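Local coordinates for beta sliding clamp (PDB 6PTR), which probably encircles DNA as a ring-shaped head-to-tail homodimer, tethering DNA polymerases and other proteins to it and so conferring processivity, at residues L298-G303 and A323-E328; S286-D291 and P312-A317; G215-L220 and V245-K250; L178-V183 and E196-V201. One frame throughout, in Å; residues are numbered along the deposited sequence. Where two conformers were deposited one is given.

Contact 1: residues L298-G303 and A323-E328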
loop_
_atom_site.group_PDB
_atom_site.type_symbol
_atom_site.label_atom_id
_atom_site.label_comp_id
_atom_site.label_asym_id
_atom_site.label_seq_id
_atom_site.Cartn_x
_atom_site.Cartn_y
_atom_site.Cartn_z
ATOM N N LEU C 298 -10.035 30.710 -7.076
ATOM C CA LEU C 298 -10.889 31.249 -6.027
ATOM C C LEU C 298 -11.448 32.565 -6.536
ATOM O O LEU C 298 -10.690 33.501 -6.816
ATOM C CB LEU C 298 -10.119 31.479 -4.722
ATOM C CG LEU C 298 -9.713 30.278 -3.865
ATOM C CD1 LEU C 298 -8.894 29.286 -4.634
ATOM C CD2 LEU C 298 -8.948 30.746 -2.611
ATOM N N THR C 299 -12.759 32.646 -6.638
ATOM C CA THR C 299 -13.426 33.904 -6.947
ATOM C C THR C 299 -14.024 34.419 -5.652
ATOM O O THR C 299 -14.993 33.845 -5.136
ATOM C CB THR C 299 -14.490 33.708 -8.017
ATOM O OG1 THR C 299 -13.853 33.211 -9.207
ATOM C CG2 THR C 299 -15.187 35.032 -8.317
ATOM N N ILE C 300 -13.448 35.496 -5.121
ATOM C CA ILE C 300 -13.756 35.957 -3.775
ATOM C C ILE C 300 -14.594 37.211 -3.897
ATOM O O ILE C 300 -14.184 38.186 -4.544
ATOM C CB ILE C 300 -12.493 36.228 -2.948
ATOM C CG1 ILE C 300 -11.462 35.126 -3.141
ATOM C CG2 ILE C 300 -12.847 36.331 -1.462
ATOM C CD1 ILE C 300 -10.104 35.501 -2.596
ATOM N N GLU C 301 -15.776 37.174 -3.296
ATOM C CA GLU C 301 -16.691 38.299 -3.264
ATOM C C GLU C 301 -17.141 38.495 -1.822
ATOM O O GLU C 301 -16.794 37.716 -0.930
ATOM C CB GLU C 301 -17.881 38.067 -4.210
ATOM C CG GLU C 301 -17.638 38.567 -5.626
ATOM C CD GLU C 301 -17.799 37.489 -6.696
ATOM O OE1 GLU C 301 -17.412 37.751 -7.858
ATOM O OE2 GLU C 301 -18.312 36.392 -6.390
ATOM N N HIS C 302 -17.888 39.566 -1.582
ATOM C CA HIS C 302 -18.389 39.815 -0.241
ATOM C C HIS C 302 -19.189 38.616 0.257
ATOM O O HIS C 302 -20.204 38.240 -0.337
ATOM C CB HIS C 302 -19.241 41.084 -0.226
ATOM C CG HIS C 302 -18.445 42.342 -0.392
ATOM N ND1 HIS C 302 -19.029 43.588 -0.489
ATOM C CD2 HIS C 302 -17.108 42.548 -0.471
ATOM C CE1 HIS C 302 -18.087 44.505 -0.620
ATOM N NE2 HIS C 302 -16.913 43.902 -0.613
ATOM N N GLY C 303 -18.711 38.002 1.337
ATOM C CA GLY C 303 -19.437 36.944 2.006
ATOM C C GLY C 303 -19.405 35.592 1.329
ATOM O O GLY C 303 -20.037 34.655 1.836
ATOM N N ALA C 323 -18.080 32.789 3.226
ATOM C CA ALA C 323 -16.782 33.302 3.627
ATOM C C ALA C 323 -17.005 34.632 4.313
ATOM O O ALA C 323 -18.021 35.294 4.106
ATOM C CB ALA C 323 -15.840 33.465 2.432
ATOM N N THR C 324 -16.054 35.013 5.151
ATOM C CA THR C 324 -16.007 36.366 5.680
ATOM C C THR C 324 -14.998 37.133 4.834
ATOM O O THR C 324 -13.808 36.801 4.811
ATOM C CB THR C 324 -15.646 36.357 7.159
ATOM O OG1 THR C 324 -16.661 35.633 7.868
ATOM C CG2 THR C 324 -15.568 37.764 7.691
ATOM N N TYR C 325 -15.482 38.126 4.106
ATOM C CA TYR C 325 -14.641 38.868 3.173
ATOM C C TYR C 325 -15.376 40.145 2.829
ATOM O O TYR C 325 -16.524 40.092 2.374
ATOM C CB TYR C 325 -14.360 38.062 1.923
ATOM C CG TYR C 325 -13.395 38.711 0.961
ATOM C CD1 TYR C 325 -12.027 38.535 1.108
ATOM C CD2 TYR C 325 -13.854 39.469 -0.121
ATOM C CE1 TYR C 325 -11.135 39.114 0.233
ATOM C CE2 TYR C 325 -12.962 40.049 -1.010
ATOM C CZ TYR C 325 -11.607 39.859 -0.827
ATOM O OH TYR C 325 -10.701 40.410 -1.697
ATOM N N THR C 326 -14.724 41.284 3.061
ATOM C CA THR C 326 -15.339 42.583 2.840
ATOM C C THR C 326 -14.493 43.478 1.941
ATOM O O THR C 326 -14.760 44.680 1.863
ATOM C CB THR C 326 -15.607 43.280 4.187
ATOM O OG1 THR C 326 -14.378 43.456 4.903
ATOM C CG2 THR C 326 -16.549 42.453 5.045
ATOM N N SER C 327 -13.488 42.931 1.254
ATOM C CA SER C 327 -12.587 43.727 0.439
ATOM C C SER C 327 -13.042 43.746 -1.021
ATOM O O SER C 327 -14.101 43.232 -1.387
ATOM C CB SER C 327 -11.156 43.206 0.549
ATOM O OG SER C 327 -10.700 43.186 1.892
ATOM N N GLU C 328 -12.222 44.366 -1.855
ATOM C CA GLU C 328 -12.452 44.383 -3.291
ATOM C C GLU C 328 -12.495 42.950 -3.820
ATOM O O GLU C 328 -11.632 42.139 -3.456
ATOM C CB GLU C 328 -11.329 45.177 -3.963
ATOM C CG GLU C 328 -11.435 45.351 -5.468
ATOM C CD GLU C 328 -10.191 46.012 -6.054
ATOM O OE1 GLU C 328 -9.334 46.472 -5.266
ATOM O OE2 GLU C 328 -10.070 46.067 -7.298
#

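Contact 2: residues S286-D291 and P312-A317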
loop_
_atom_site.group_PDB
_atom_site.type_symbol
_atom_site.label_atom_id
_atom_site.label_comp_id
_atom_site.label_asym_id
_atom_site.label_seq_id
_atom_site.Cartn_x
_atom_site.Cartn_y
_atom_site.Cartn_z
ATOM N N SER C 286 -10.846 19.407 -6.972
ATOM C CA SER C 286 -9.548 19.032 -7.530
ATOM C C SER C 286 -9.505 17.581 -7.998
ATOM O O SER C 286 -8.477 17.150 -8.541
ATOM C CB SER C 286 -8.439 19.274 -6.503
ATOM O OG SER C 286 -8.574 18.440 -5.378
ATOM N N THR C 287 -10.588 16.828 -7.794
ATOM C CA THR C 287 -10.596 15.427 -8.205
ATOM C C THR C 287 -10.337 15.297 -9.700
ATOM O O THR C 287 -9.801 14.270 -10.147
ATOM C CB THR C 287 -11.937 14.773 -7.855
ATOM O OG1 THR C 287 -12.291 15.048 -6.487
ATOM C CG2 THR C 287 -11.886 13.245 -8.032
ATOM N N ILE C 288 -10.713 16.314 -10.489
ATOM C CA ILE C 288 -10.563 16.202 -11.946
ATOM C C ILE C 288 -9.176 16.586 -12.434
ATOM O O ILE C 288 -8.927 16.534 -13.647
ATOM C CB ILE C 288 -11.611 17.062 -12.694
ATOM C CG1 ILE C 288 -11.415 18.531 -12.357
ATOM C CG2 ILE C 288 -13.024 16.662 -12.298
ATOM C CD1 ILE C 288 -12.270 19.456 -13.260
ATOM N N SER C 289 -8.268 16.987 -11.546
ATOM C CA SER C 289 -6.968 17.445 -12.022
ATOM C C SER C 289 -6.066 16.265 -12.353
ATOM O O SER C 289 -6.318 15.127 -11.945
ATOM C CB SER C 289 -6.295 18.343 -10.982
ATOM O OG SER C 289 -7.013 19.555 -10.846
ATOM N N ASN C 290 -5.014 16.544 -13.120
ATOM C CA ASN C 290 -4.062 15.497 -13.504
ATOM C C ASN C 290 -2.675 16.130 -13.614
ATOM O O ASN C 290 -2.427 17.194 -13.041
ATOM C CB ASN C 290 -4.532 14.773 -14.782
ATOM C CG ASN C 290 -4.523 15.669 -16.028
ATOM O OD1 ASN C 290 -4.004 16.778 -16.010
ATOM N ND2 ASN C 290 -5.086 15.161 -17.129
ATOM N N ASP C 291 -1.773 15.496 -14.380
ATOM C CA ASP C 291 -0.383 15.953 -14.442
ATOM C C ASP C 291 -0.218 17.338 -15.063
ATOM O O ASP C 291 0.843 17.952 -14.898
ATOM C CB ASP C 291 0.469 14.958 -15.226
ATOM C CG ASP C 291 0.544 13.603 -14.559
ATOM O OD1 ASP C 291 0.377 13.545 -13.318
ATOM O OD2 ASP C 291 0.761 12.604 -15.278
ATOM N N PRO C 312 -8.452 20.117 -19.279
ATOM C CA PRO C 312 -8.883 19.836 -20.653
ATOM C C PRO C 312 -9.068 18.368 -20.944
ATOM O O PRO C 312 -9.669 18.034 -21.972
ATOM C CB PRO C 312 -7.745 20.415 -21.504
ATOM C CG PRO C 312 -6.550 20.351 -20.601
ATOM C CD PRO C 312 -7.089 20.676 -19.223
ATOM N N ASP C 313 -8.541 17.482 -20.098
ATOM C CA ASP C 313 -8.698 16.062 -20.319
ATOM C C ASP C 313 -9.910 15.481 -19.607
ATOM O O ASP C 313 -10.231 14.312 -19.855
ATOM C CB ASP C 313 -7.439 15.311 -19.868
ATOM C CG ASP C 313 -6.207 15.717 -20.651
ATOM O OD1 ASP C 313 -6.332 15.996 -21.868
ATOM O OD2 ASP C 313 -5.112 15.750 -20.051
ATOM N N SER C 314 -10.593 16.247 -18.747
ATOM C CA SER C 314 -11.700 15.672 -17.985
ATOM C C SER C 314 -12.936 16.555 -17.870
ATOM O O SER C 314 -14.043 16.011 -17.777
ATOM C CB SER C 314 -11.236 15.301 -16.569
ATOM O OG SER C 314 -10.824 16.442 -15.850
ATOM N N GLY C 315 -12.808 17.869 -17.846
ATOM C CA GLY C 315 -13.989 18.703 -17.688
ATOM C C GLY C 315 -13.766 19.829 -16.704
ATOM O O GLY C 315 -12.680 20.414 -16.661
ATOM N N SER C 316 -14.790 20.160 -15.920
ATOM C CA SER C 316 -14.707 21.274 -14.986
ATOM C C SER C 316 -15.425 20.895 -13.706
ATOM O O SER C 316 -16.252 19.979 -13.676
ATOM C CB SER C 316 -15.311 22.554 -15.557
ATOM O OG SER C 316 -16.684 22.367 -15.887
ATOM N N ALA C 317 -15.132 21.650 -12.653
ATOM C CA ALA C 317 -15.683 21.364 -11.333
ATOM C C ALA C 317 -15.786 22.683 -10.593
ATOM O O ALA C 317 -14.848 23.478 -10.626
ATOM C CB ALA C 317 -14.789 20.386 -10.565
#

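Contact 3: residues G215-L220 and V245-K250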
loop_
_atom_site.group_PDB
_atom_site.type_symbol
_atom_site.label_atom_id
_atom_site.label_comp_id
_atom_site.label_asym_id
_atom_site.label_seq_id
_atom_site.Cartn_x
_atom_site.Cartn_y
_atom_site.Cartn_z
ATOM N N GLY C 215 13.430 13.759 8.154
ATOM C CA GLY C 215 12.437 12.700 8.047
ATOM C C GLY C 215 12.654 11.583 9.050
ATOM O O GLY C 215 11.700 11.075 9.649
ATOM N N GLU C 216 13.905 11.199 9.268
ATOM C CA GLU C 216 14.160 10.140 10.241
ATOM C C GLU C 216 13.919 10.624 11.662
ATOM O O GLU C 216 13.402 9.871 12.507
ATOM C CB GLU C 216 15.587 9.618 10.081
ATOM C CG GLU C 216 15.798 8.918 8.755
ATOM C CD GLU C 216 14.791 7.801 8.527
ATOM O OE1 GLU C 216 14.631 6.932 9.419
ATOM O OE2 GLU C 216 14.138 7.814 7.470
ATOM N N LEU C 217 14.323 11.864 11.960
ATOM C CA LEU C 217 14.033 12.432 13.265
ATOM C C LEU C 217 12.533 12.455 13.506
ATOM O O LEU C 217 12.059 12.067 14.581
ATOM C CB LEU C 217 14.651 13.835 13.352
ATOM C CG LEU C 217 14.730 14.598 14.667
ATOM C CD1 LEU C 217 15.396 13.754 15.725
ATOM C CD2 LEU C 217 15.513 15.899 14.428
ATOM N N GLN C 218 11.764 12.836 12.482
ATOM C CA GLN C 218 10.318 12.906 12.618
ATOM C C GLN C 218 9.710 11.539 12.866
ATOM O O GLN C 218 8.763 11.412 13.649
ATOM C CB GLN C 218 9.713 13.550 11.370
ATOM C CG GLN C 218 9.839 15.047 11.413
ATOM C CD GLN C 218 8.749 15.670 12.275
ATOM O OE1 GLN C 218 8.791 15.579 13.505
ATOM N NE2 GLN C 218 7.754 16.281 11.628
ATOM N N LYS C 219 10.249 10.491 12.235
ATOM C CA LYS C 219 9.706 9.157 12.491
ATOM C C LYS C 219 9.908 8.749 13.950
ATOM O O LYS C 219 9.028 8.130 14.559
ATOM C CB LYS C 219 10.350 8.124 11.567
ATOM C CG LYS C 219 9.935 8.240 10.105
ATOM C CD LYS C 219 10.824 7.356 9.241
ATOM C CE LYS C 219 10.518 7.496 7.760
ATOM N NZ LYS C 219 11.454 6.664 6.948
ATOM N N LEU C 220 11.065 9.078 14.524
ATOM C CA LEU C 220 11.267 8.778 15.936
ATOM C C LEU C 220 10.359 9.634 16.810
ATOM O O LEU C 220 9.708 9.126 17.728
ATOM C CB LEU C 220 12.734 8.991 16.308
ATOM C CG LEU C 220 12.996 8.817 17.806
ATOM C CD1 LEU C 220 12.721 7.361 18.256
ATOM C CD2 LEU C 220 14.408 9.232 18.162
ATOM N N VAL C 245 18.896 7.070 21.591
ATOM C CA VAL C 245 19.121 7.219 20.160
ATOM C C VAL C 245 19.972 8.454 19.927
ATOM O O VAL C 245 19.772 9.491 20.575
ATOM C CB VAL C 245 17.778 7.317 19.395
ATOM C CG1 VAL C 245 18.011 7.512 17.899
ATOM C CG2 VAL C 245 16.944 6.083 19.666
ATOM N N VAL C 246 20.928 8.346 19.009
ATOM C CA VAL C 246 21.693 9.507 18.567
ATOM C C VAL C 246 21.647 9.568 17.047
ATOM O O VAL C 246 21.991 8.586 16.384
ATOM C CB VAL C 246 23.151 9.456 19.061
ATOM C CG1 VAL C 246 23.913 10.684 18.543
ATOM C CG2 VAL C 246 23.240 9.373 20.589
ATOM N N PHE C 247 21.223 10.718 16.498
ATOM C CA PHE C 247 21.261 11.035 15.063
ATOM C C PHE C 247 22.386 12.023 14.795
ATOM O O PHE C 247 22.391 13.103 15.389
ATOM C CB PHE C 247 19.987 11.732 14.579
ATOM C CG PHE C 247 18.760 10.887 14.568
ATOM C CD1 PHE C 247 18.446 10.128 13.462
ATOM C CD2 PHE C 247 17.881 10.910 15.640
ATOM C CE1 PHE C 247 17.293 9.353 13.434
ATOM C CE2 PHE C 247 16.719 10.145 15.617
ATOM C CZ PHE C 247 16.427 9.364 14.515
ATOM N N THR C 248 23.289 11.708 13.865
ATOM C CA THR C 248 24.311 12.676 13.466
ATOM C C THR C 248 24.249 12.845 11.957
ATOM O O THR C 248 24.304 11.855 11.219
ATOM C CB THR C 248 25.717 12.250 13.886
ATOM O OG1 THR C 248 25.724 11.924 15.284
ATOM C CG2 THR C 248 26.709 13.419 13.632
ATOM N N SER C 249 24.135 14.092 11.503
ATOM C CA SER C 249 23.919 14.371 10.088
ATOM C C SER C 249 24.899 15.423 9.608
ATOM O O SER C 249 25.210 16.371 10.335
ATOM C CB SER C 249 22.498 14.863 9.826
ATOM O OG SER C 249 22.312 15.104 8.424
ATOM N N LYS C 250 25.397 15.245 8.389
ATOM C CA LYS C 250 26.012 16.377 7.709
ATOM C C LYS C 250 24.972 17.476 7.552
ATOM O O LYS C 250 23.768 17.235 7.587
ATOM C CB LYS C 250 26.560 15.961 6.346
ATOM C CG LYS C 250 27.804 15.105 6.473
ATOM C CD LYS C 250 28.303 14.583 5.139
ATOM C CE LYS C 250 29.387 13.548 5.370
ATOM N NZ LYS C 250 29.825 12.899 4.107
#

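Contact 4: residues L178-V183 and E196-V201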
loop_
_atom_site.group_PDB
_atom_site.type_symbol
_atom_site.label_atom_id
_atom_site.label_comp_id
_atom_site.label_asym_id
_atom_site.label_seq_id
_atom_site.Cartn_x
_atom_site.Cartn_y
_atom_site.Cartn_z
ATOM N N LEU C 178 15.716 36.701 21.845
ATOM C CA LEU C 178 16.213 35.767 20.841
ATOM C C LEU C 178 15.139 34.750 20.493
ATOM O O LEU C 178 14.473 34.203 21.374
ATOM C CB LEU C 178 17.455 35.022 21.341
ATOM C CG LEU C 178 18.850 35.636 21.230
ATOM C CD1 LEU C 178 19.902 34.569 21.523
ATOM C CD2 LEU C 178 19.060 36.238 19.860
ATOM N N LYS C 179 14.976 34.503 19.199
ATOM C CA LYS C 179 14.110 33.451 18.699
ATOM C C LYS C 179 14.954 32.371 18.044
ATOM O O LYS C 179 15.980 32.668 17.431
ATOM C CB LYS C 179 13.100 33.995 17.681
ATOM C CG LYS C 179 12.096 34.968 18.275
ATOM C CD LYS C 179 10.959 35.236 17.289
ATOM C CE LYS C 179 9.892 36.129 17.891
ATOM N NZ LYS C 179 10.104 37.562 17.550
ATOM N N LEU C 180 14.531 31.121 18.200
ATOM C CA LEU C 180 14.998 30.024 17.365
ATOM C C LEU C 180 13.939 29.791 16.307
ATOM O O LEU C 180 12.762 29.639 16.640
ATOM C CB LEU C 180 15.210 28.748 18.182
ATOM C CG LEU C 180 15.423 27.458 17.380
ATOM C CD1 LEU C 180 16.739 27.483 16.603
ATOM C CD2 LEU C 180 15.382 26.263 18.347
ATOM N N ARG C 181 14.349 29.804 15.037
ATOM C CA ARG C 181 13.414 29.757 13.927
ATOM C C ARG C 181 13.782 28.627 12.987
ATOM O O ARG C 181 14.964 28.334 12.772
ATOM C CB ARG C 181 13.393 31.102 13.160
ATOM C CG ARG C 181 12.532 31.110 11.906
ATOM C CD ARG C 181 12.506 32.552 11.348
ATOM N NE ARG C 181 11.654 33.465 12.126
ATOM C CZ ARG C 181 11.574 34.772 11.911
ATOM N NH1 ARG C 181 12.317 35.337 10.960
ATOM N NH2 ARG C 181 10.760 35.521 12.647
ATOM N N LEU C 182 12.763 27.981 12.439
ATOM C CA LEU C 182 12.923 27.017 11.365
ATOM C C LEU C 182 12.106 27.504 10.192
ATOM O O LEU C 182 10.951 27.889 10.383
ATOM C CB LEU C 182 12.428 25.617 11.749
ATOM C CG LEU C 182 13.279 24.798 12.724
ATOM C CD1 LEU C 182 13.335 25.432 14.082
ATOM C CD2 LEU C 182 12.684 23.400 12.818
ATOM N N VAL C 183 12.714 27.486 9.001
ATOM C CA VAL C 183 12.051 27.837 7.746
ATOM C C VAL C 183 12.282 26.723 6.739
ATOM O O VAL C 183 13.400 26.200 6.600
ATOM C CB VAL C 183 12.544 29.189 7.184
ATOM C CG1 VAL C 183 11.961 29.427 5.767
ATOM C CG2 VAL C 183 12.140 30.339 8.105
ATOM N N GLU C 196 10.801 31.103 21.499
ATOM C CA GLU C 196 11.805 31.741 22.329
ATOM C C GLU C 196 13.015 30.828 22.410
ATOM O O GLU C 196 12.885 29.634 22.692
ATOM C CB GLU C 196 11.244 32.019 23.724
ATOM C CG GLU C 196 12.242 32.693 24.646
ATOM C CD GLU C 196 11.587 33.308 25.877
ATOM O OE1 GLU C 196 10.451 33.820 25.761
ATOM O OE2 GLU C 196 12.214 33.276 26.957
ATOM N N ALA C 197 14.188 31.383 22.146
ATOM C CA ALA C 197 15.377 30.553 22.024
ATOM C C ALA C 197 15.795 30.016 23.389
ATOM O O ALA C 197 15.858 30.779 24.361
ATOM C CB ALA C 197 16.523 31.342 21.416
ATOM N N PRO C 198 16.113 28.734 23.502
ATOM C CA PRO C 198 16.630 28.214 24.775
ATOM C C PRO C 198 18.000 28.813 25.074
ATOM O O PRO C 198 18.610 29.500 24.252
ATOM C CB PRO C 198 16.704 26.706 24.535
ATOM C CG PRO C 198 16.828 26.565 23.043
ATOM C CD PRO C 198 16.084 27.716 22.436
ATOM N N SER C 199 18.481 28.571 26.287
ATOM C CA SER C 199 19.818 29.039 26.621
ATOM C C SER C 199 20.855 28.242 25.833
ATOM O O SER C 199 20.630 27.088 25.455
ATOM C CB SER C 199 20.067 28.918 28.125
ATOM O OG SER C 199 19.505 27.723 28.628
ATOM N N GLY C 200 21.980 28.892 25.537
ATOM C CA GLY C 200 23.090 28.241 24.873
ATOM C C GLY C 200 23.158 28.400 23.369
ATOM O O GLY C 200 24.047 27.803 22.747
ATOM N N VAL C 201 22.256 29.175 22.762
ATOM C CA VAL C 201 22.193 29.341 21.311
ATOM C C VAL C 201 22.675 30.715 20.867
ATOM O O VAL C 201 22.543 31.060 19.688
ATOM C CB VAL C 201 20.777 29.076 20.779
ATOM C CG1 VAL C 201 20.320 27.691 21.166
ATOM C CG2 VAL C 201 19.825 30.098 21.325
#

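Contact 1: residues L298-G303 and A323-E328
I300 lays its CG2 methyl over one face of the Y325 ring, 3.3 Å from the ring centroid and only 8° off the normal, a well-centred CH-pi contact. The two side chains cross at about a right angle. Y325 holds CG anti to its own backbone N (chi1 -175°), which carries the ring against I300 near the end of strand 295-301; the backbone N of S327 lies over the opposite face, toward the rim. The E301 carbonyl also reaches the ring, its O 3.5 Å from Y325 CD2.

Beside the ring the backbones join. G303 N donates to Y325 O over 3.2 Å, in the carbonyl plane and on a lone pair, and the same oxygen receives a CA-H...O contact from H302 CA at 3.2 Å. A323 N returns a bond to G303 O at 3.0 Å. From its ring edge, H302 NE2 reaches S327 O at 3.0 Å, but the bond is weak, bent to 122° at the hydrogen.

One shell further out, Y325 OH donates to E328 O at 2.6 Å, fixing the far end of the ring, while L271 and L330 also touch Y325. Between these two segments of the C-terminal domain the grip comes from the I300-Y325 CH-pi contact and two backbone bonds, with the weak bond of the exposed histidine adding little directional strength.

Contact 2: residues S286-D291 and P312-A317
A classic beta bulge, in which S314 and G315 both face N311, lies at the start of strand 315-322 of the C-terminal domain, outermost in its sheet within this chain, and I288 of the loop after helix 275-285 packs against it. In the conformer described here, one of two, S314 OG donates to I288 O at 2.9 Å, lying in the carbonyl plane on a lone pair; N311 ND2 bonds to the same oxygen, so with S314 in this conformer the carbonyl has two donors. G315 has backbone angles (phi 136°) that call for glycine. I288 spreads along the strand with CD1, which lies 3.5 Å from S316 C and 3.8 Å from A317 CB.

Further along the loop, N290 swings CG between its backbone N and carbonyl carbon (chi1 67°), which turns the amide to the D313 carboxylate. The two side chains cross at about a right angle, their planes 54° apart. D313 OD2 also forms a salt bridge with R292, the stronger partner of that carboxylate.

The strand edge faces the second subunit: S316 and A317 pair antiparallel with a strand of that chain, so the sheet runs on across the ring interface, and F116 of the second subunit packs on A317. N290 ND2 meets the anti lone pair of D313 OD2 at 3.0 Å, the acceptor almost in the amide plane.

Contact 3: residues G215-L220 and V245-K250
Helix 211-221 of the central domain covers strand 245-250 of an antiparallel sheet, and F247 is the side chain that bridges them, gripped by E216, L217 and L220 along one face of the helix. The two short axes come within 10.2 Å and run nearly antiparallel, at 164°, consistent with a helix packed on a sheet. F247 sends its ring off the strand with CG anti to the carbonyl carbon (chi1 -69°), directing it toward the helix. L217 CA sits 4.0 Å above the ring plane, toward the rim, and its CD1 methyl is 3.8 Å from F247 CD2. L220 comes instead at the edge: its CD2 methyl lies in the ring plane, 3.6 Å from F247 CE2.

This helix-on-sheet layer belongs to the DNA processivity ring fold, in which helices line the central channel and sheets form the outer wall. Strand 245-250 pairs with strand 59-69, so the sheet passes from the central into the N-terminal domain, and V61 packs against F247 from that neighbour.

At the CE1/CZ end of the ring, E216 CB approaches F247 CE1 at 3.8 Å, and its carbonyl O, already accepting from L220 N one turn on, is 3.7 Å from F247 CZ. Past the phenyl ring, L220 CD2 meets V245 CG1 tip to tip at 4.0 Å, and R24 of helix 15-26 touches both residues. E216 bends away at chi2, and its OE2 forms a salt bridge with K219 NZ.

Contact 4: residues L178-V183 and E196-V201
The flat group at the centre of this contact is the L178 carbonyl, met by A197 N from above its plane, 41° out of it and so not on a lone pair, while the A197 methyl is 3.5 Å from L178 O. The A197 N to L178 O hydrogen bond is of ordinary length, 2.9 Å, and nearly straight at 167°. P198 CD lies 4.4 Å from L180 CD2, while F138 and L140 of strand 136-141 also touch that proline.

The bond lies beside the last bridge of the antiparallel pairing: K179 and E196 form a non-hydrogen-bonded pair whose side chains splay apart, and the L180 backbone is hydrogen-bonded to M195 on the neighbouring strand. Beyond it the chain leaves the sheet through a type II turn from P198 to V201, where G200 takes the positive phi that the turn demands.

Apolar side chains fill the gap between strand and turn. A197 points its methyl at the strand, 3.8 Å from L178 CB and 4.3 Å from L180 CB. L178, with CG anti to its carbonyl carbon (chi1 -84°), sends CD1 across to V201 CG2, a loose 4.5 Å contact. K179 turns away, its NZ paired with D175 in a salt bridge.

One straight backbone bond, together with apolar contacts that range from close to loose, thus ties the chain to the start of strand 179-185 just where it leaves strand 189-196, with no charged side chain bridging the two segments.

Overall arrangement
Contacts 1 and 2 share the C-terminal domain and reach the same antiparallel sheet; their centres are 25 Å apart, with nearest atoms about 9 Å apart, and their segments alternate along the chain. Contact 2 borders the second subunit. Contacts 3 and 4 both lie in the central domain, centres 20 Å apart and nearest atoms about 8 Å apart without touching. Between domains the separations grow: contacts 2 and 4, and likewise 1 and 3, have centres 44 Å apart. Griselimycin, bound in this crystal, probably sits, as in relatives, in the pocket between the central and C-terminal domains, the two domains that hold these four contacts.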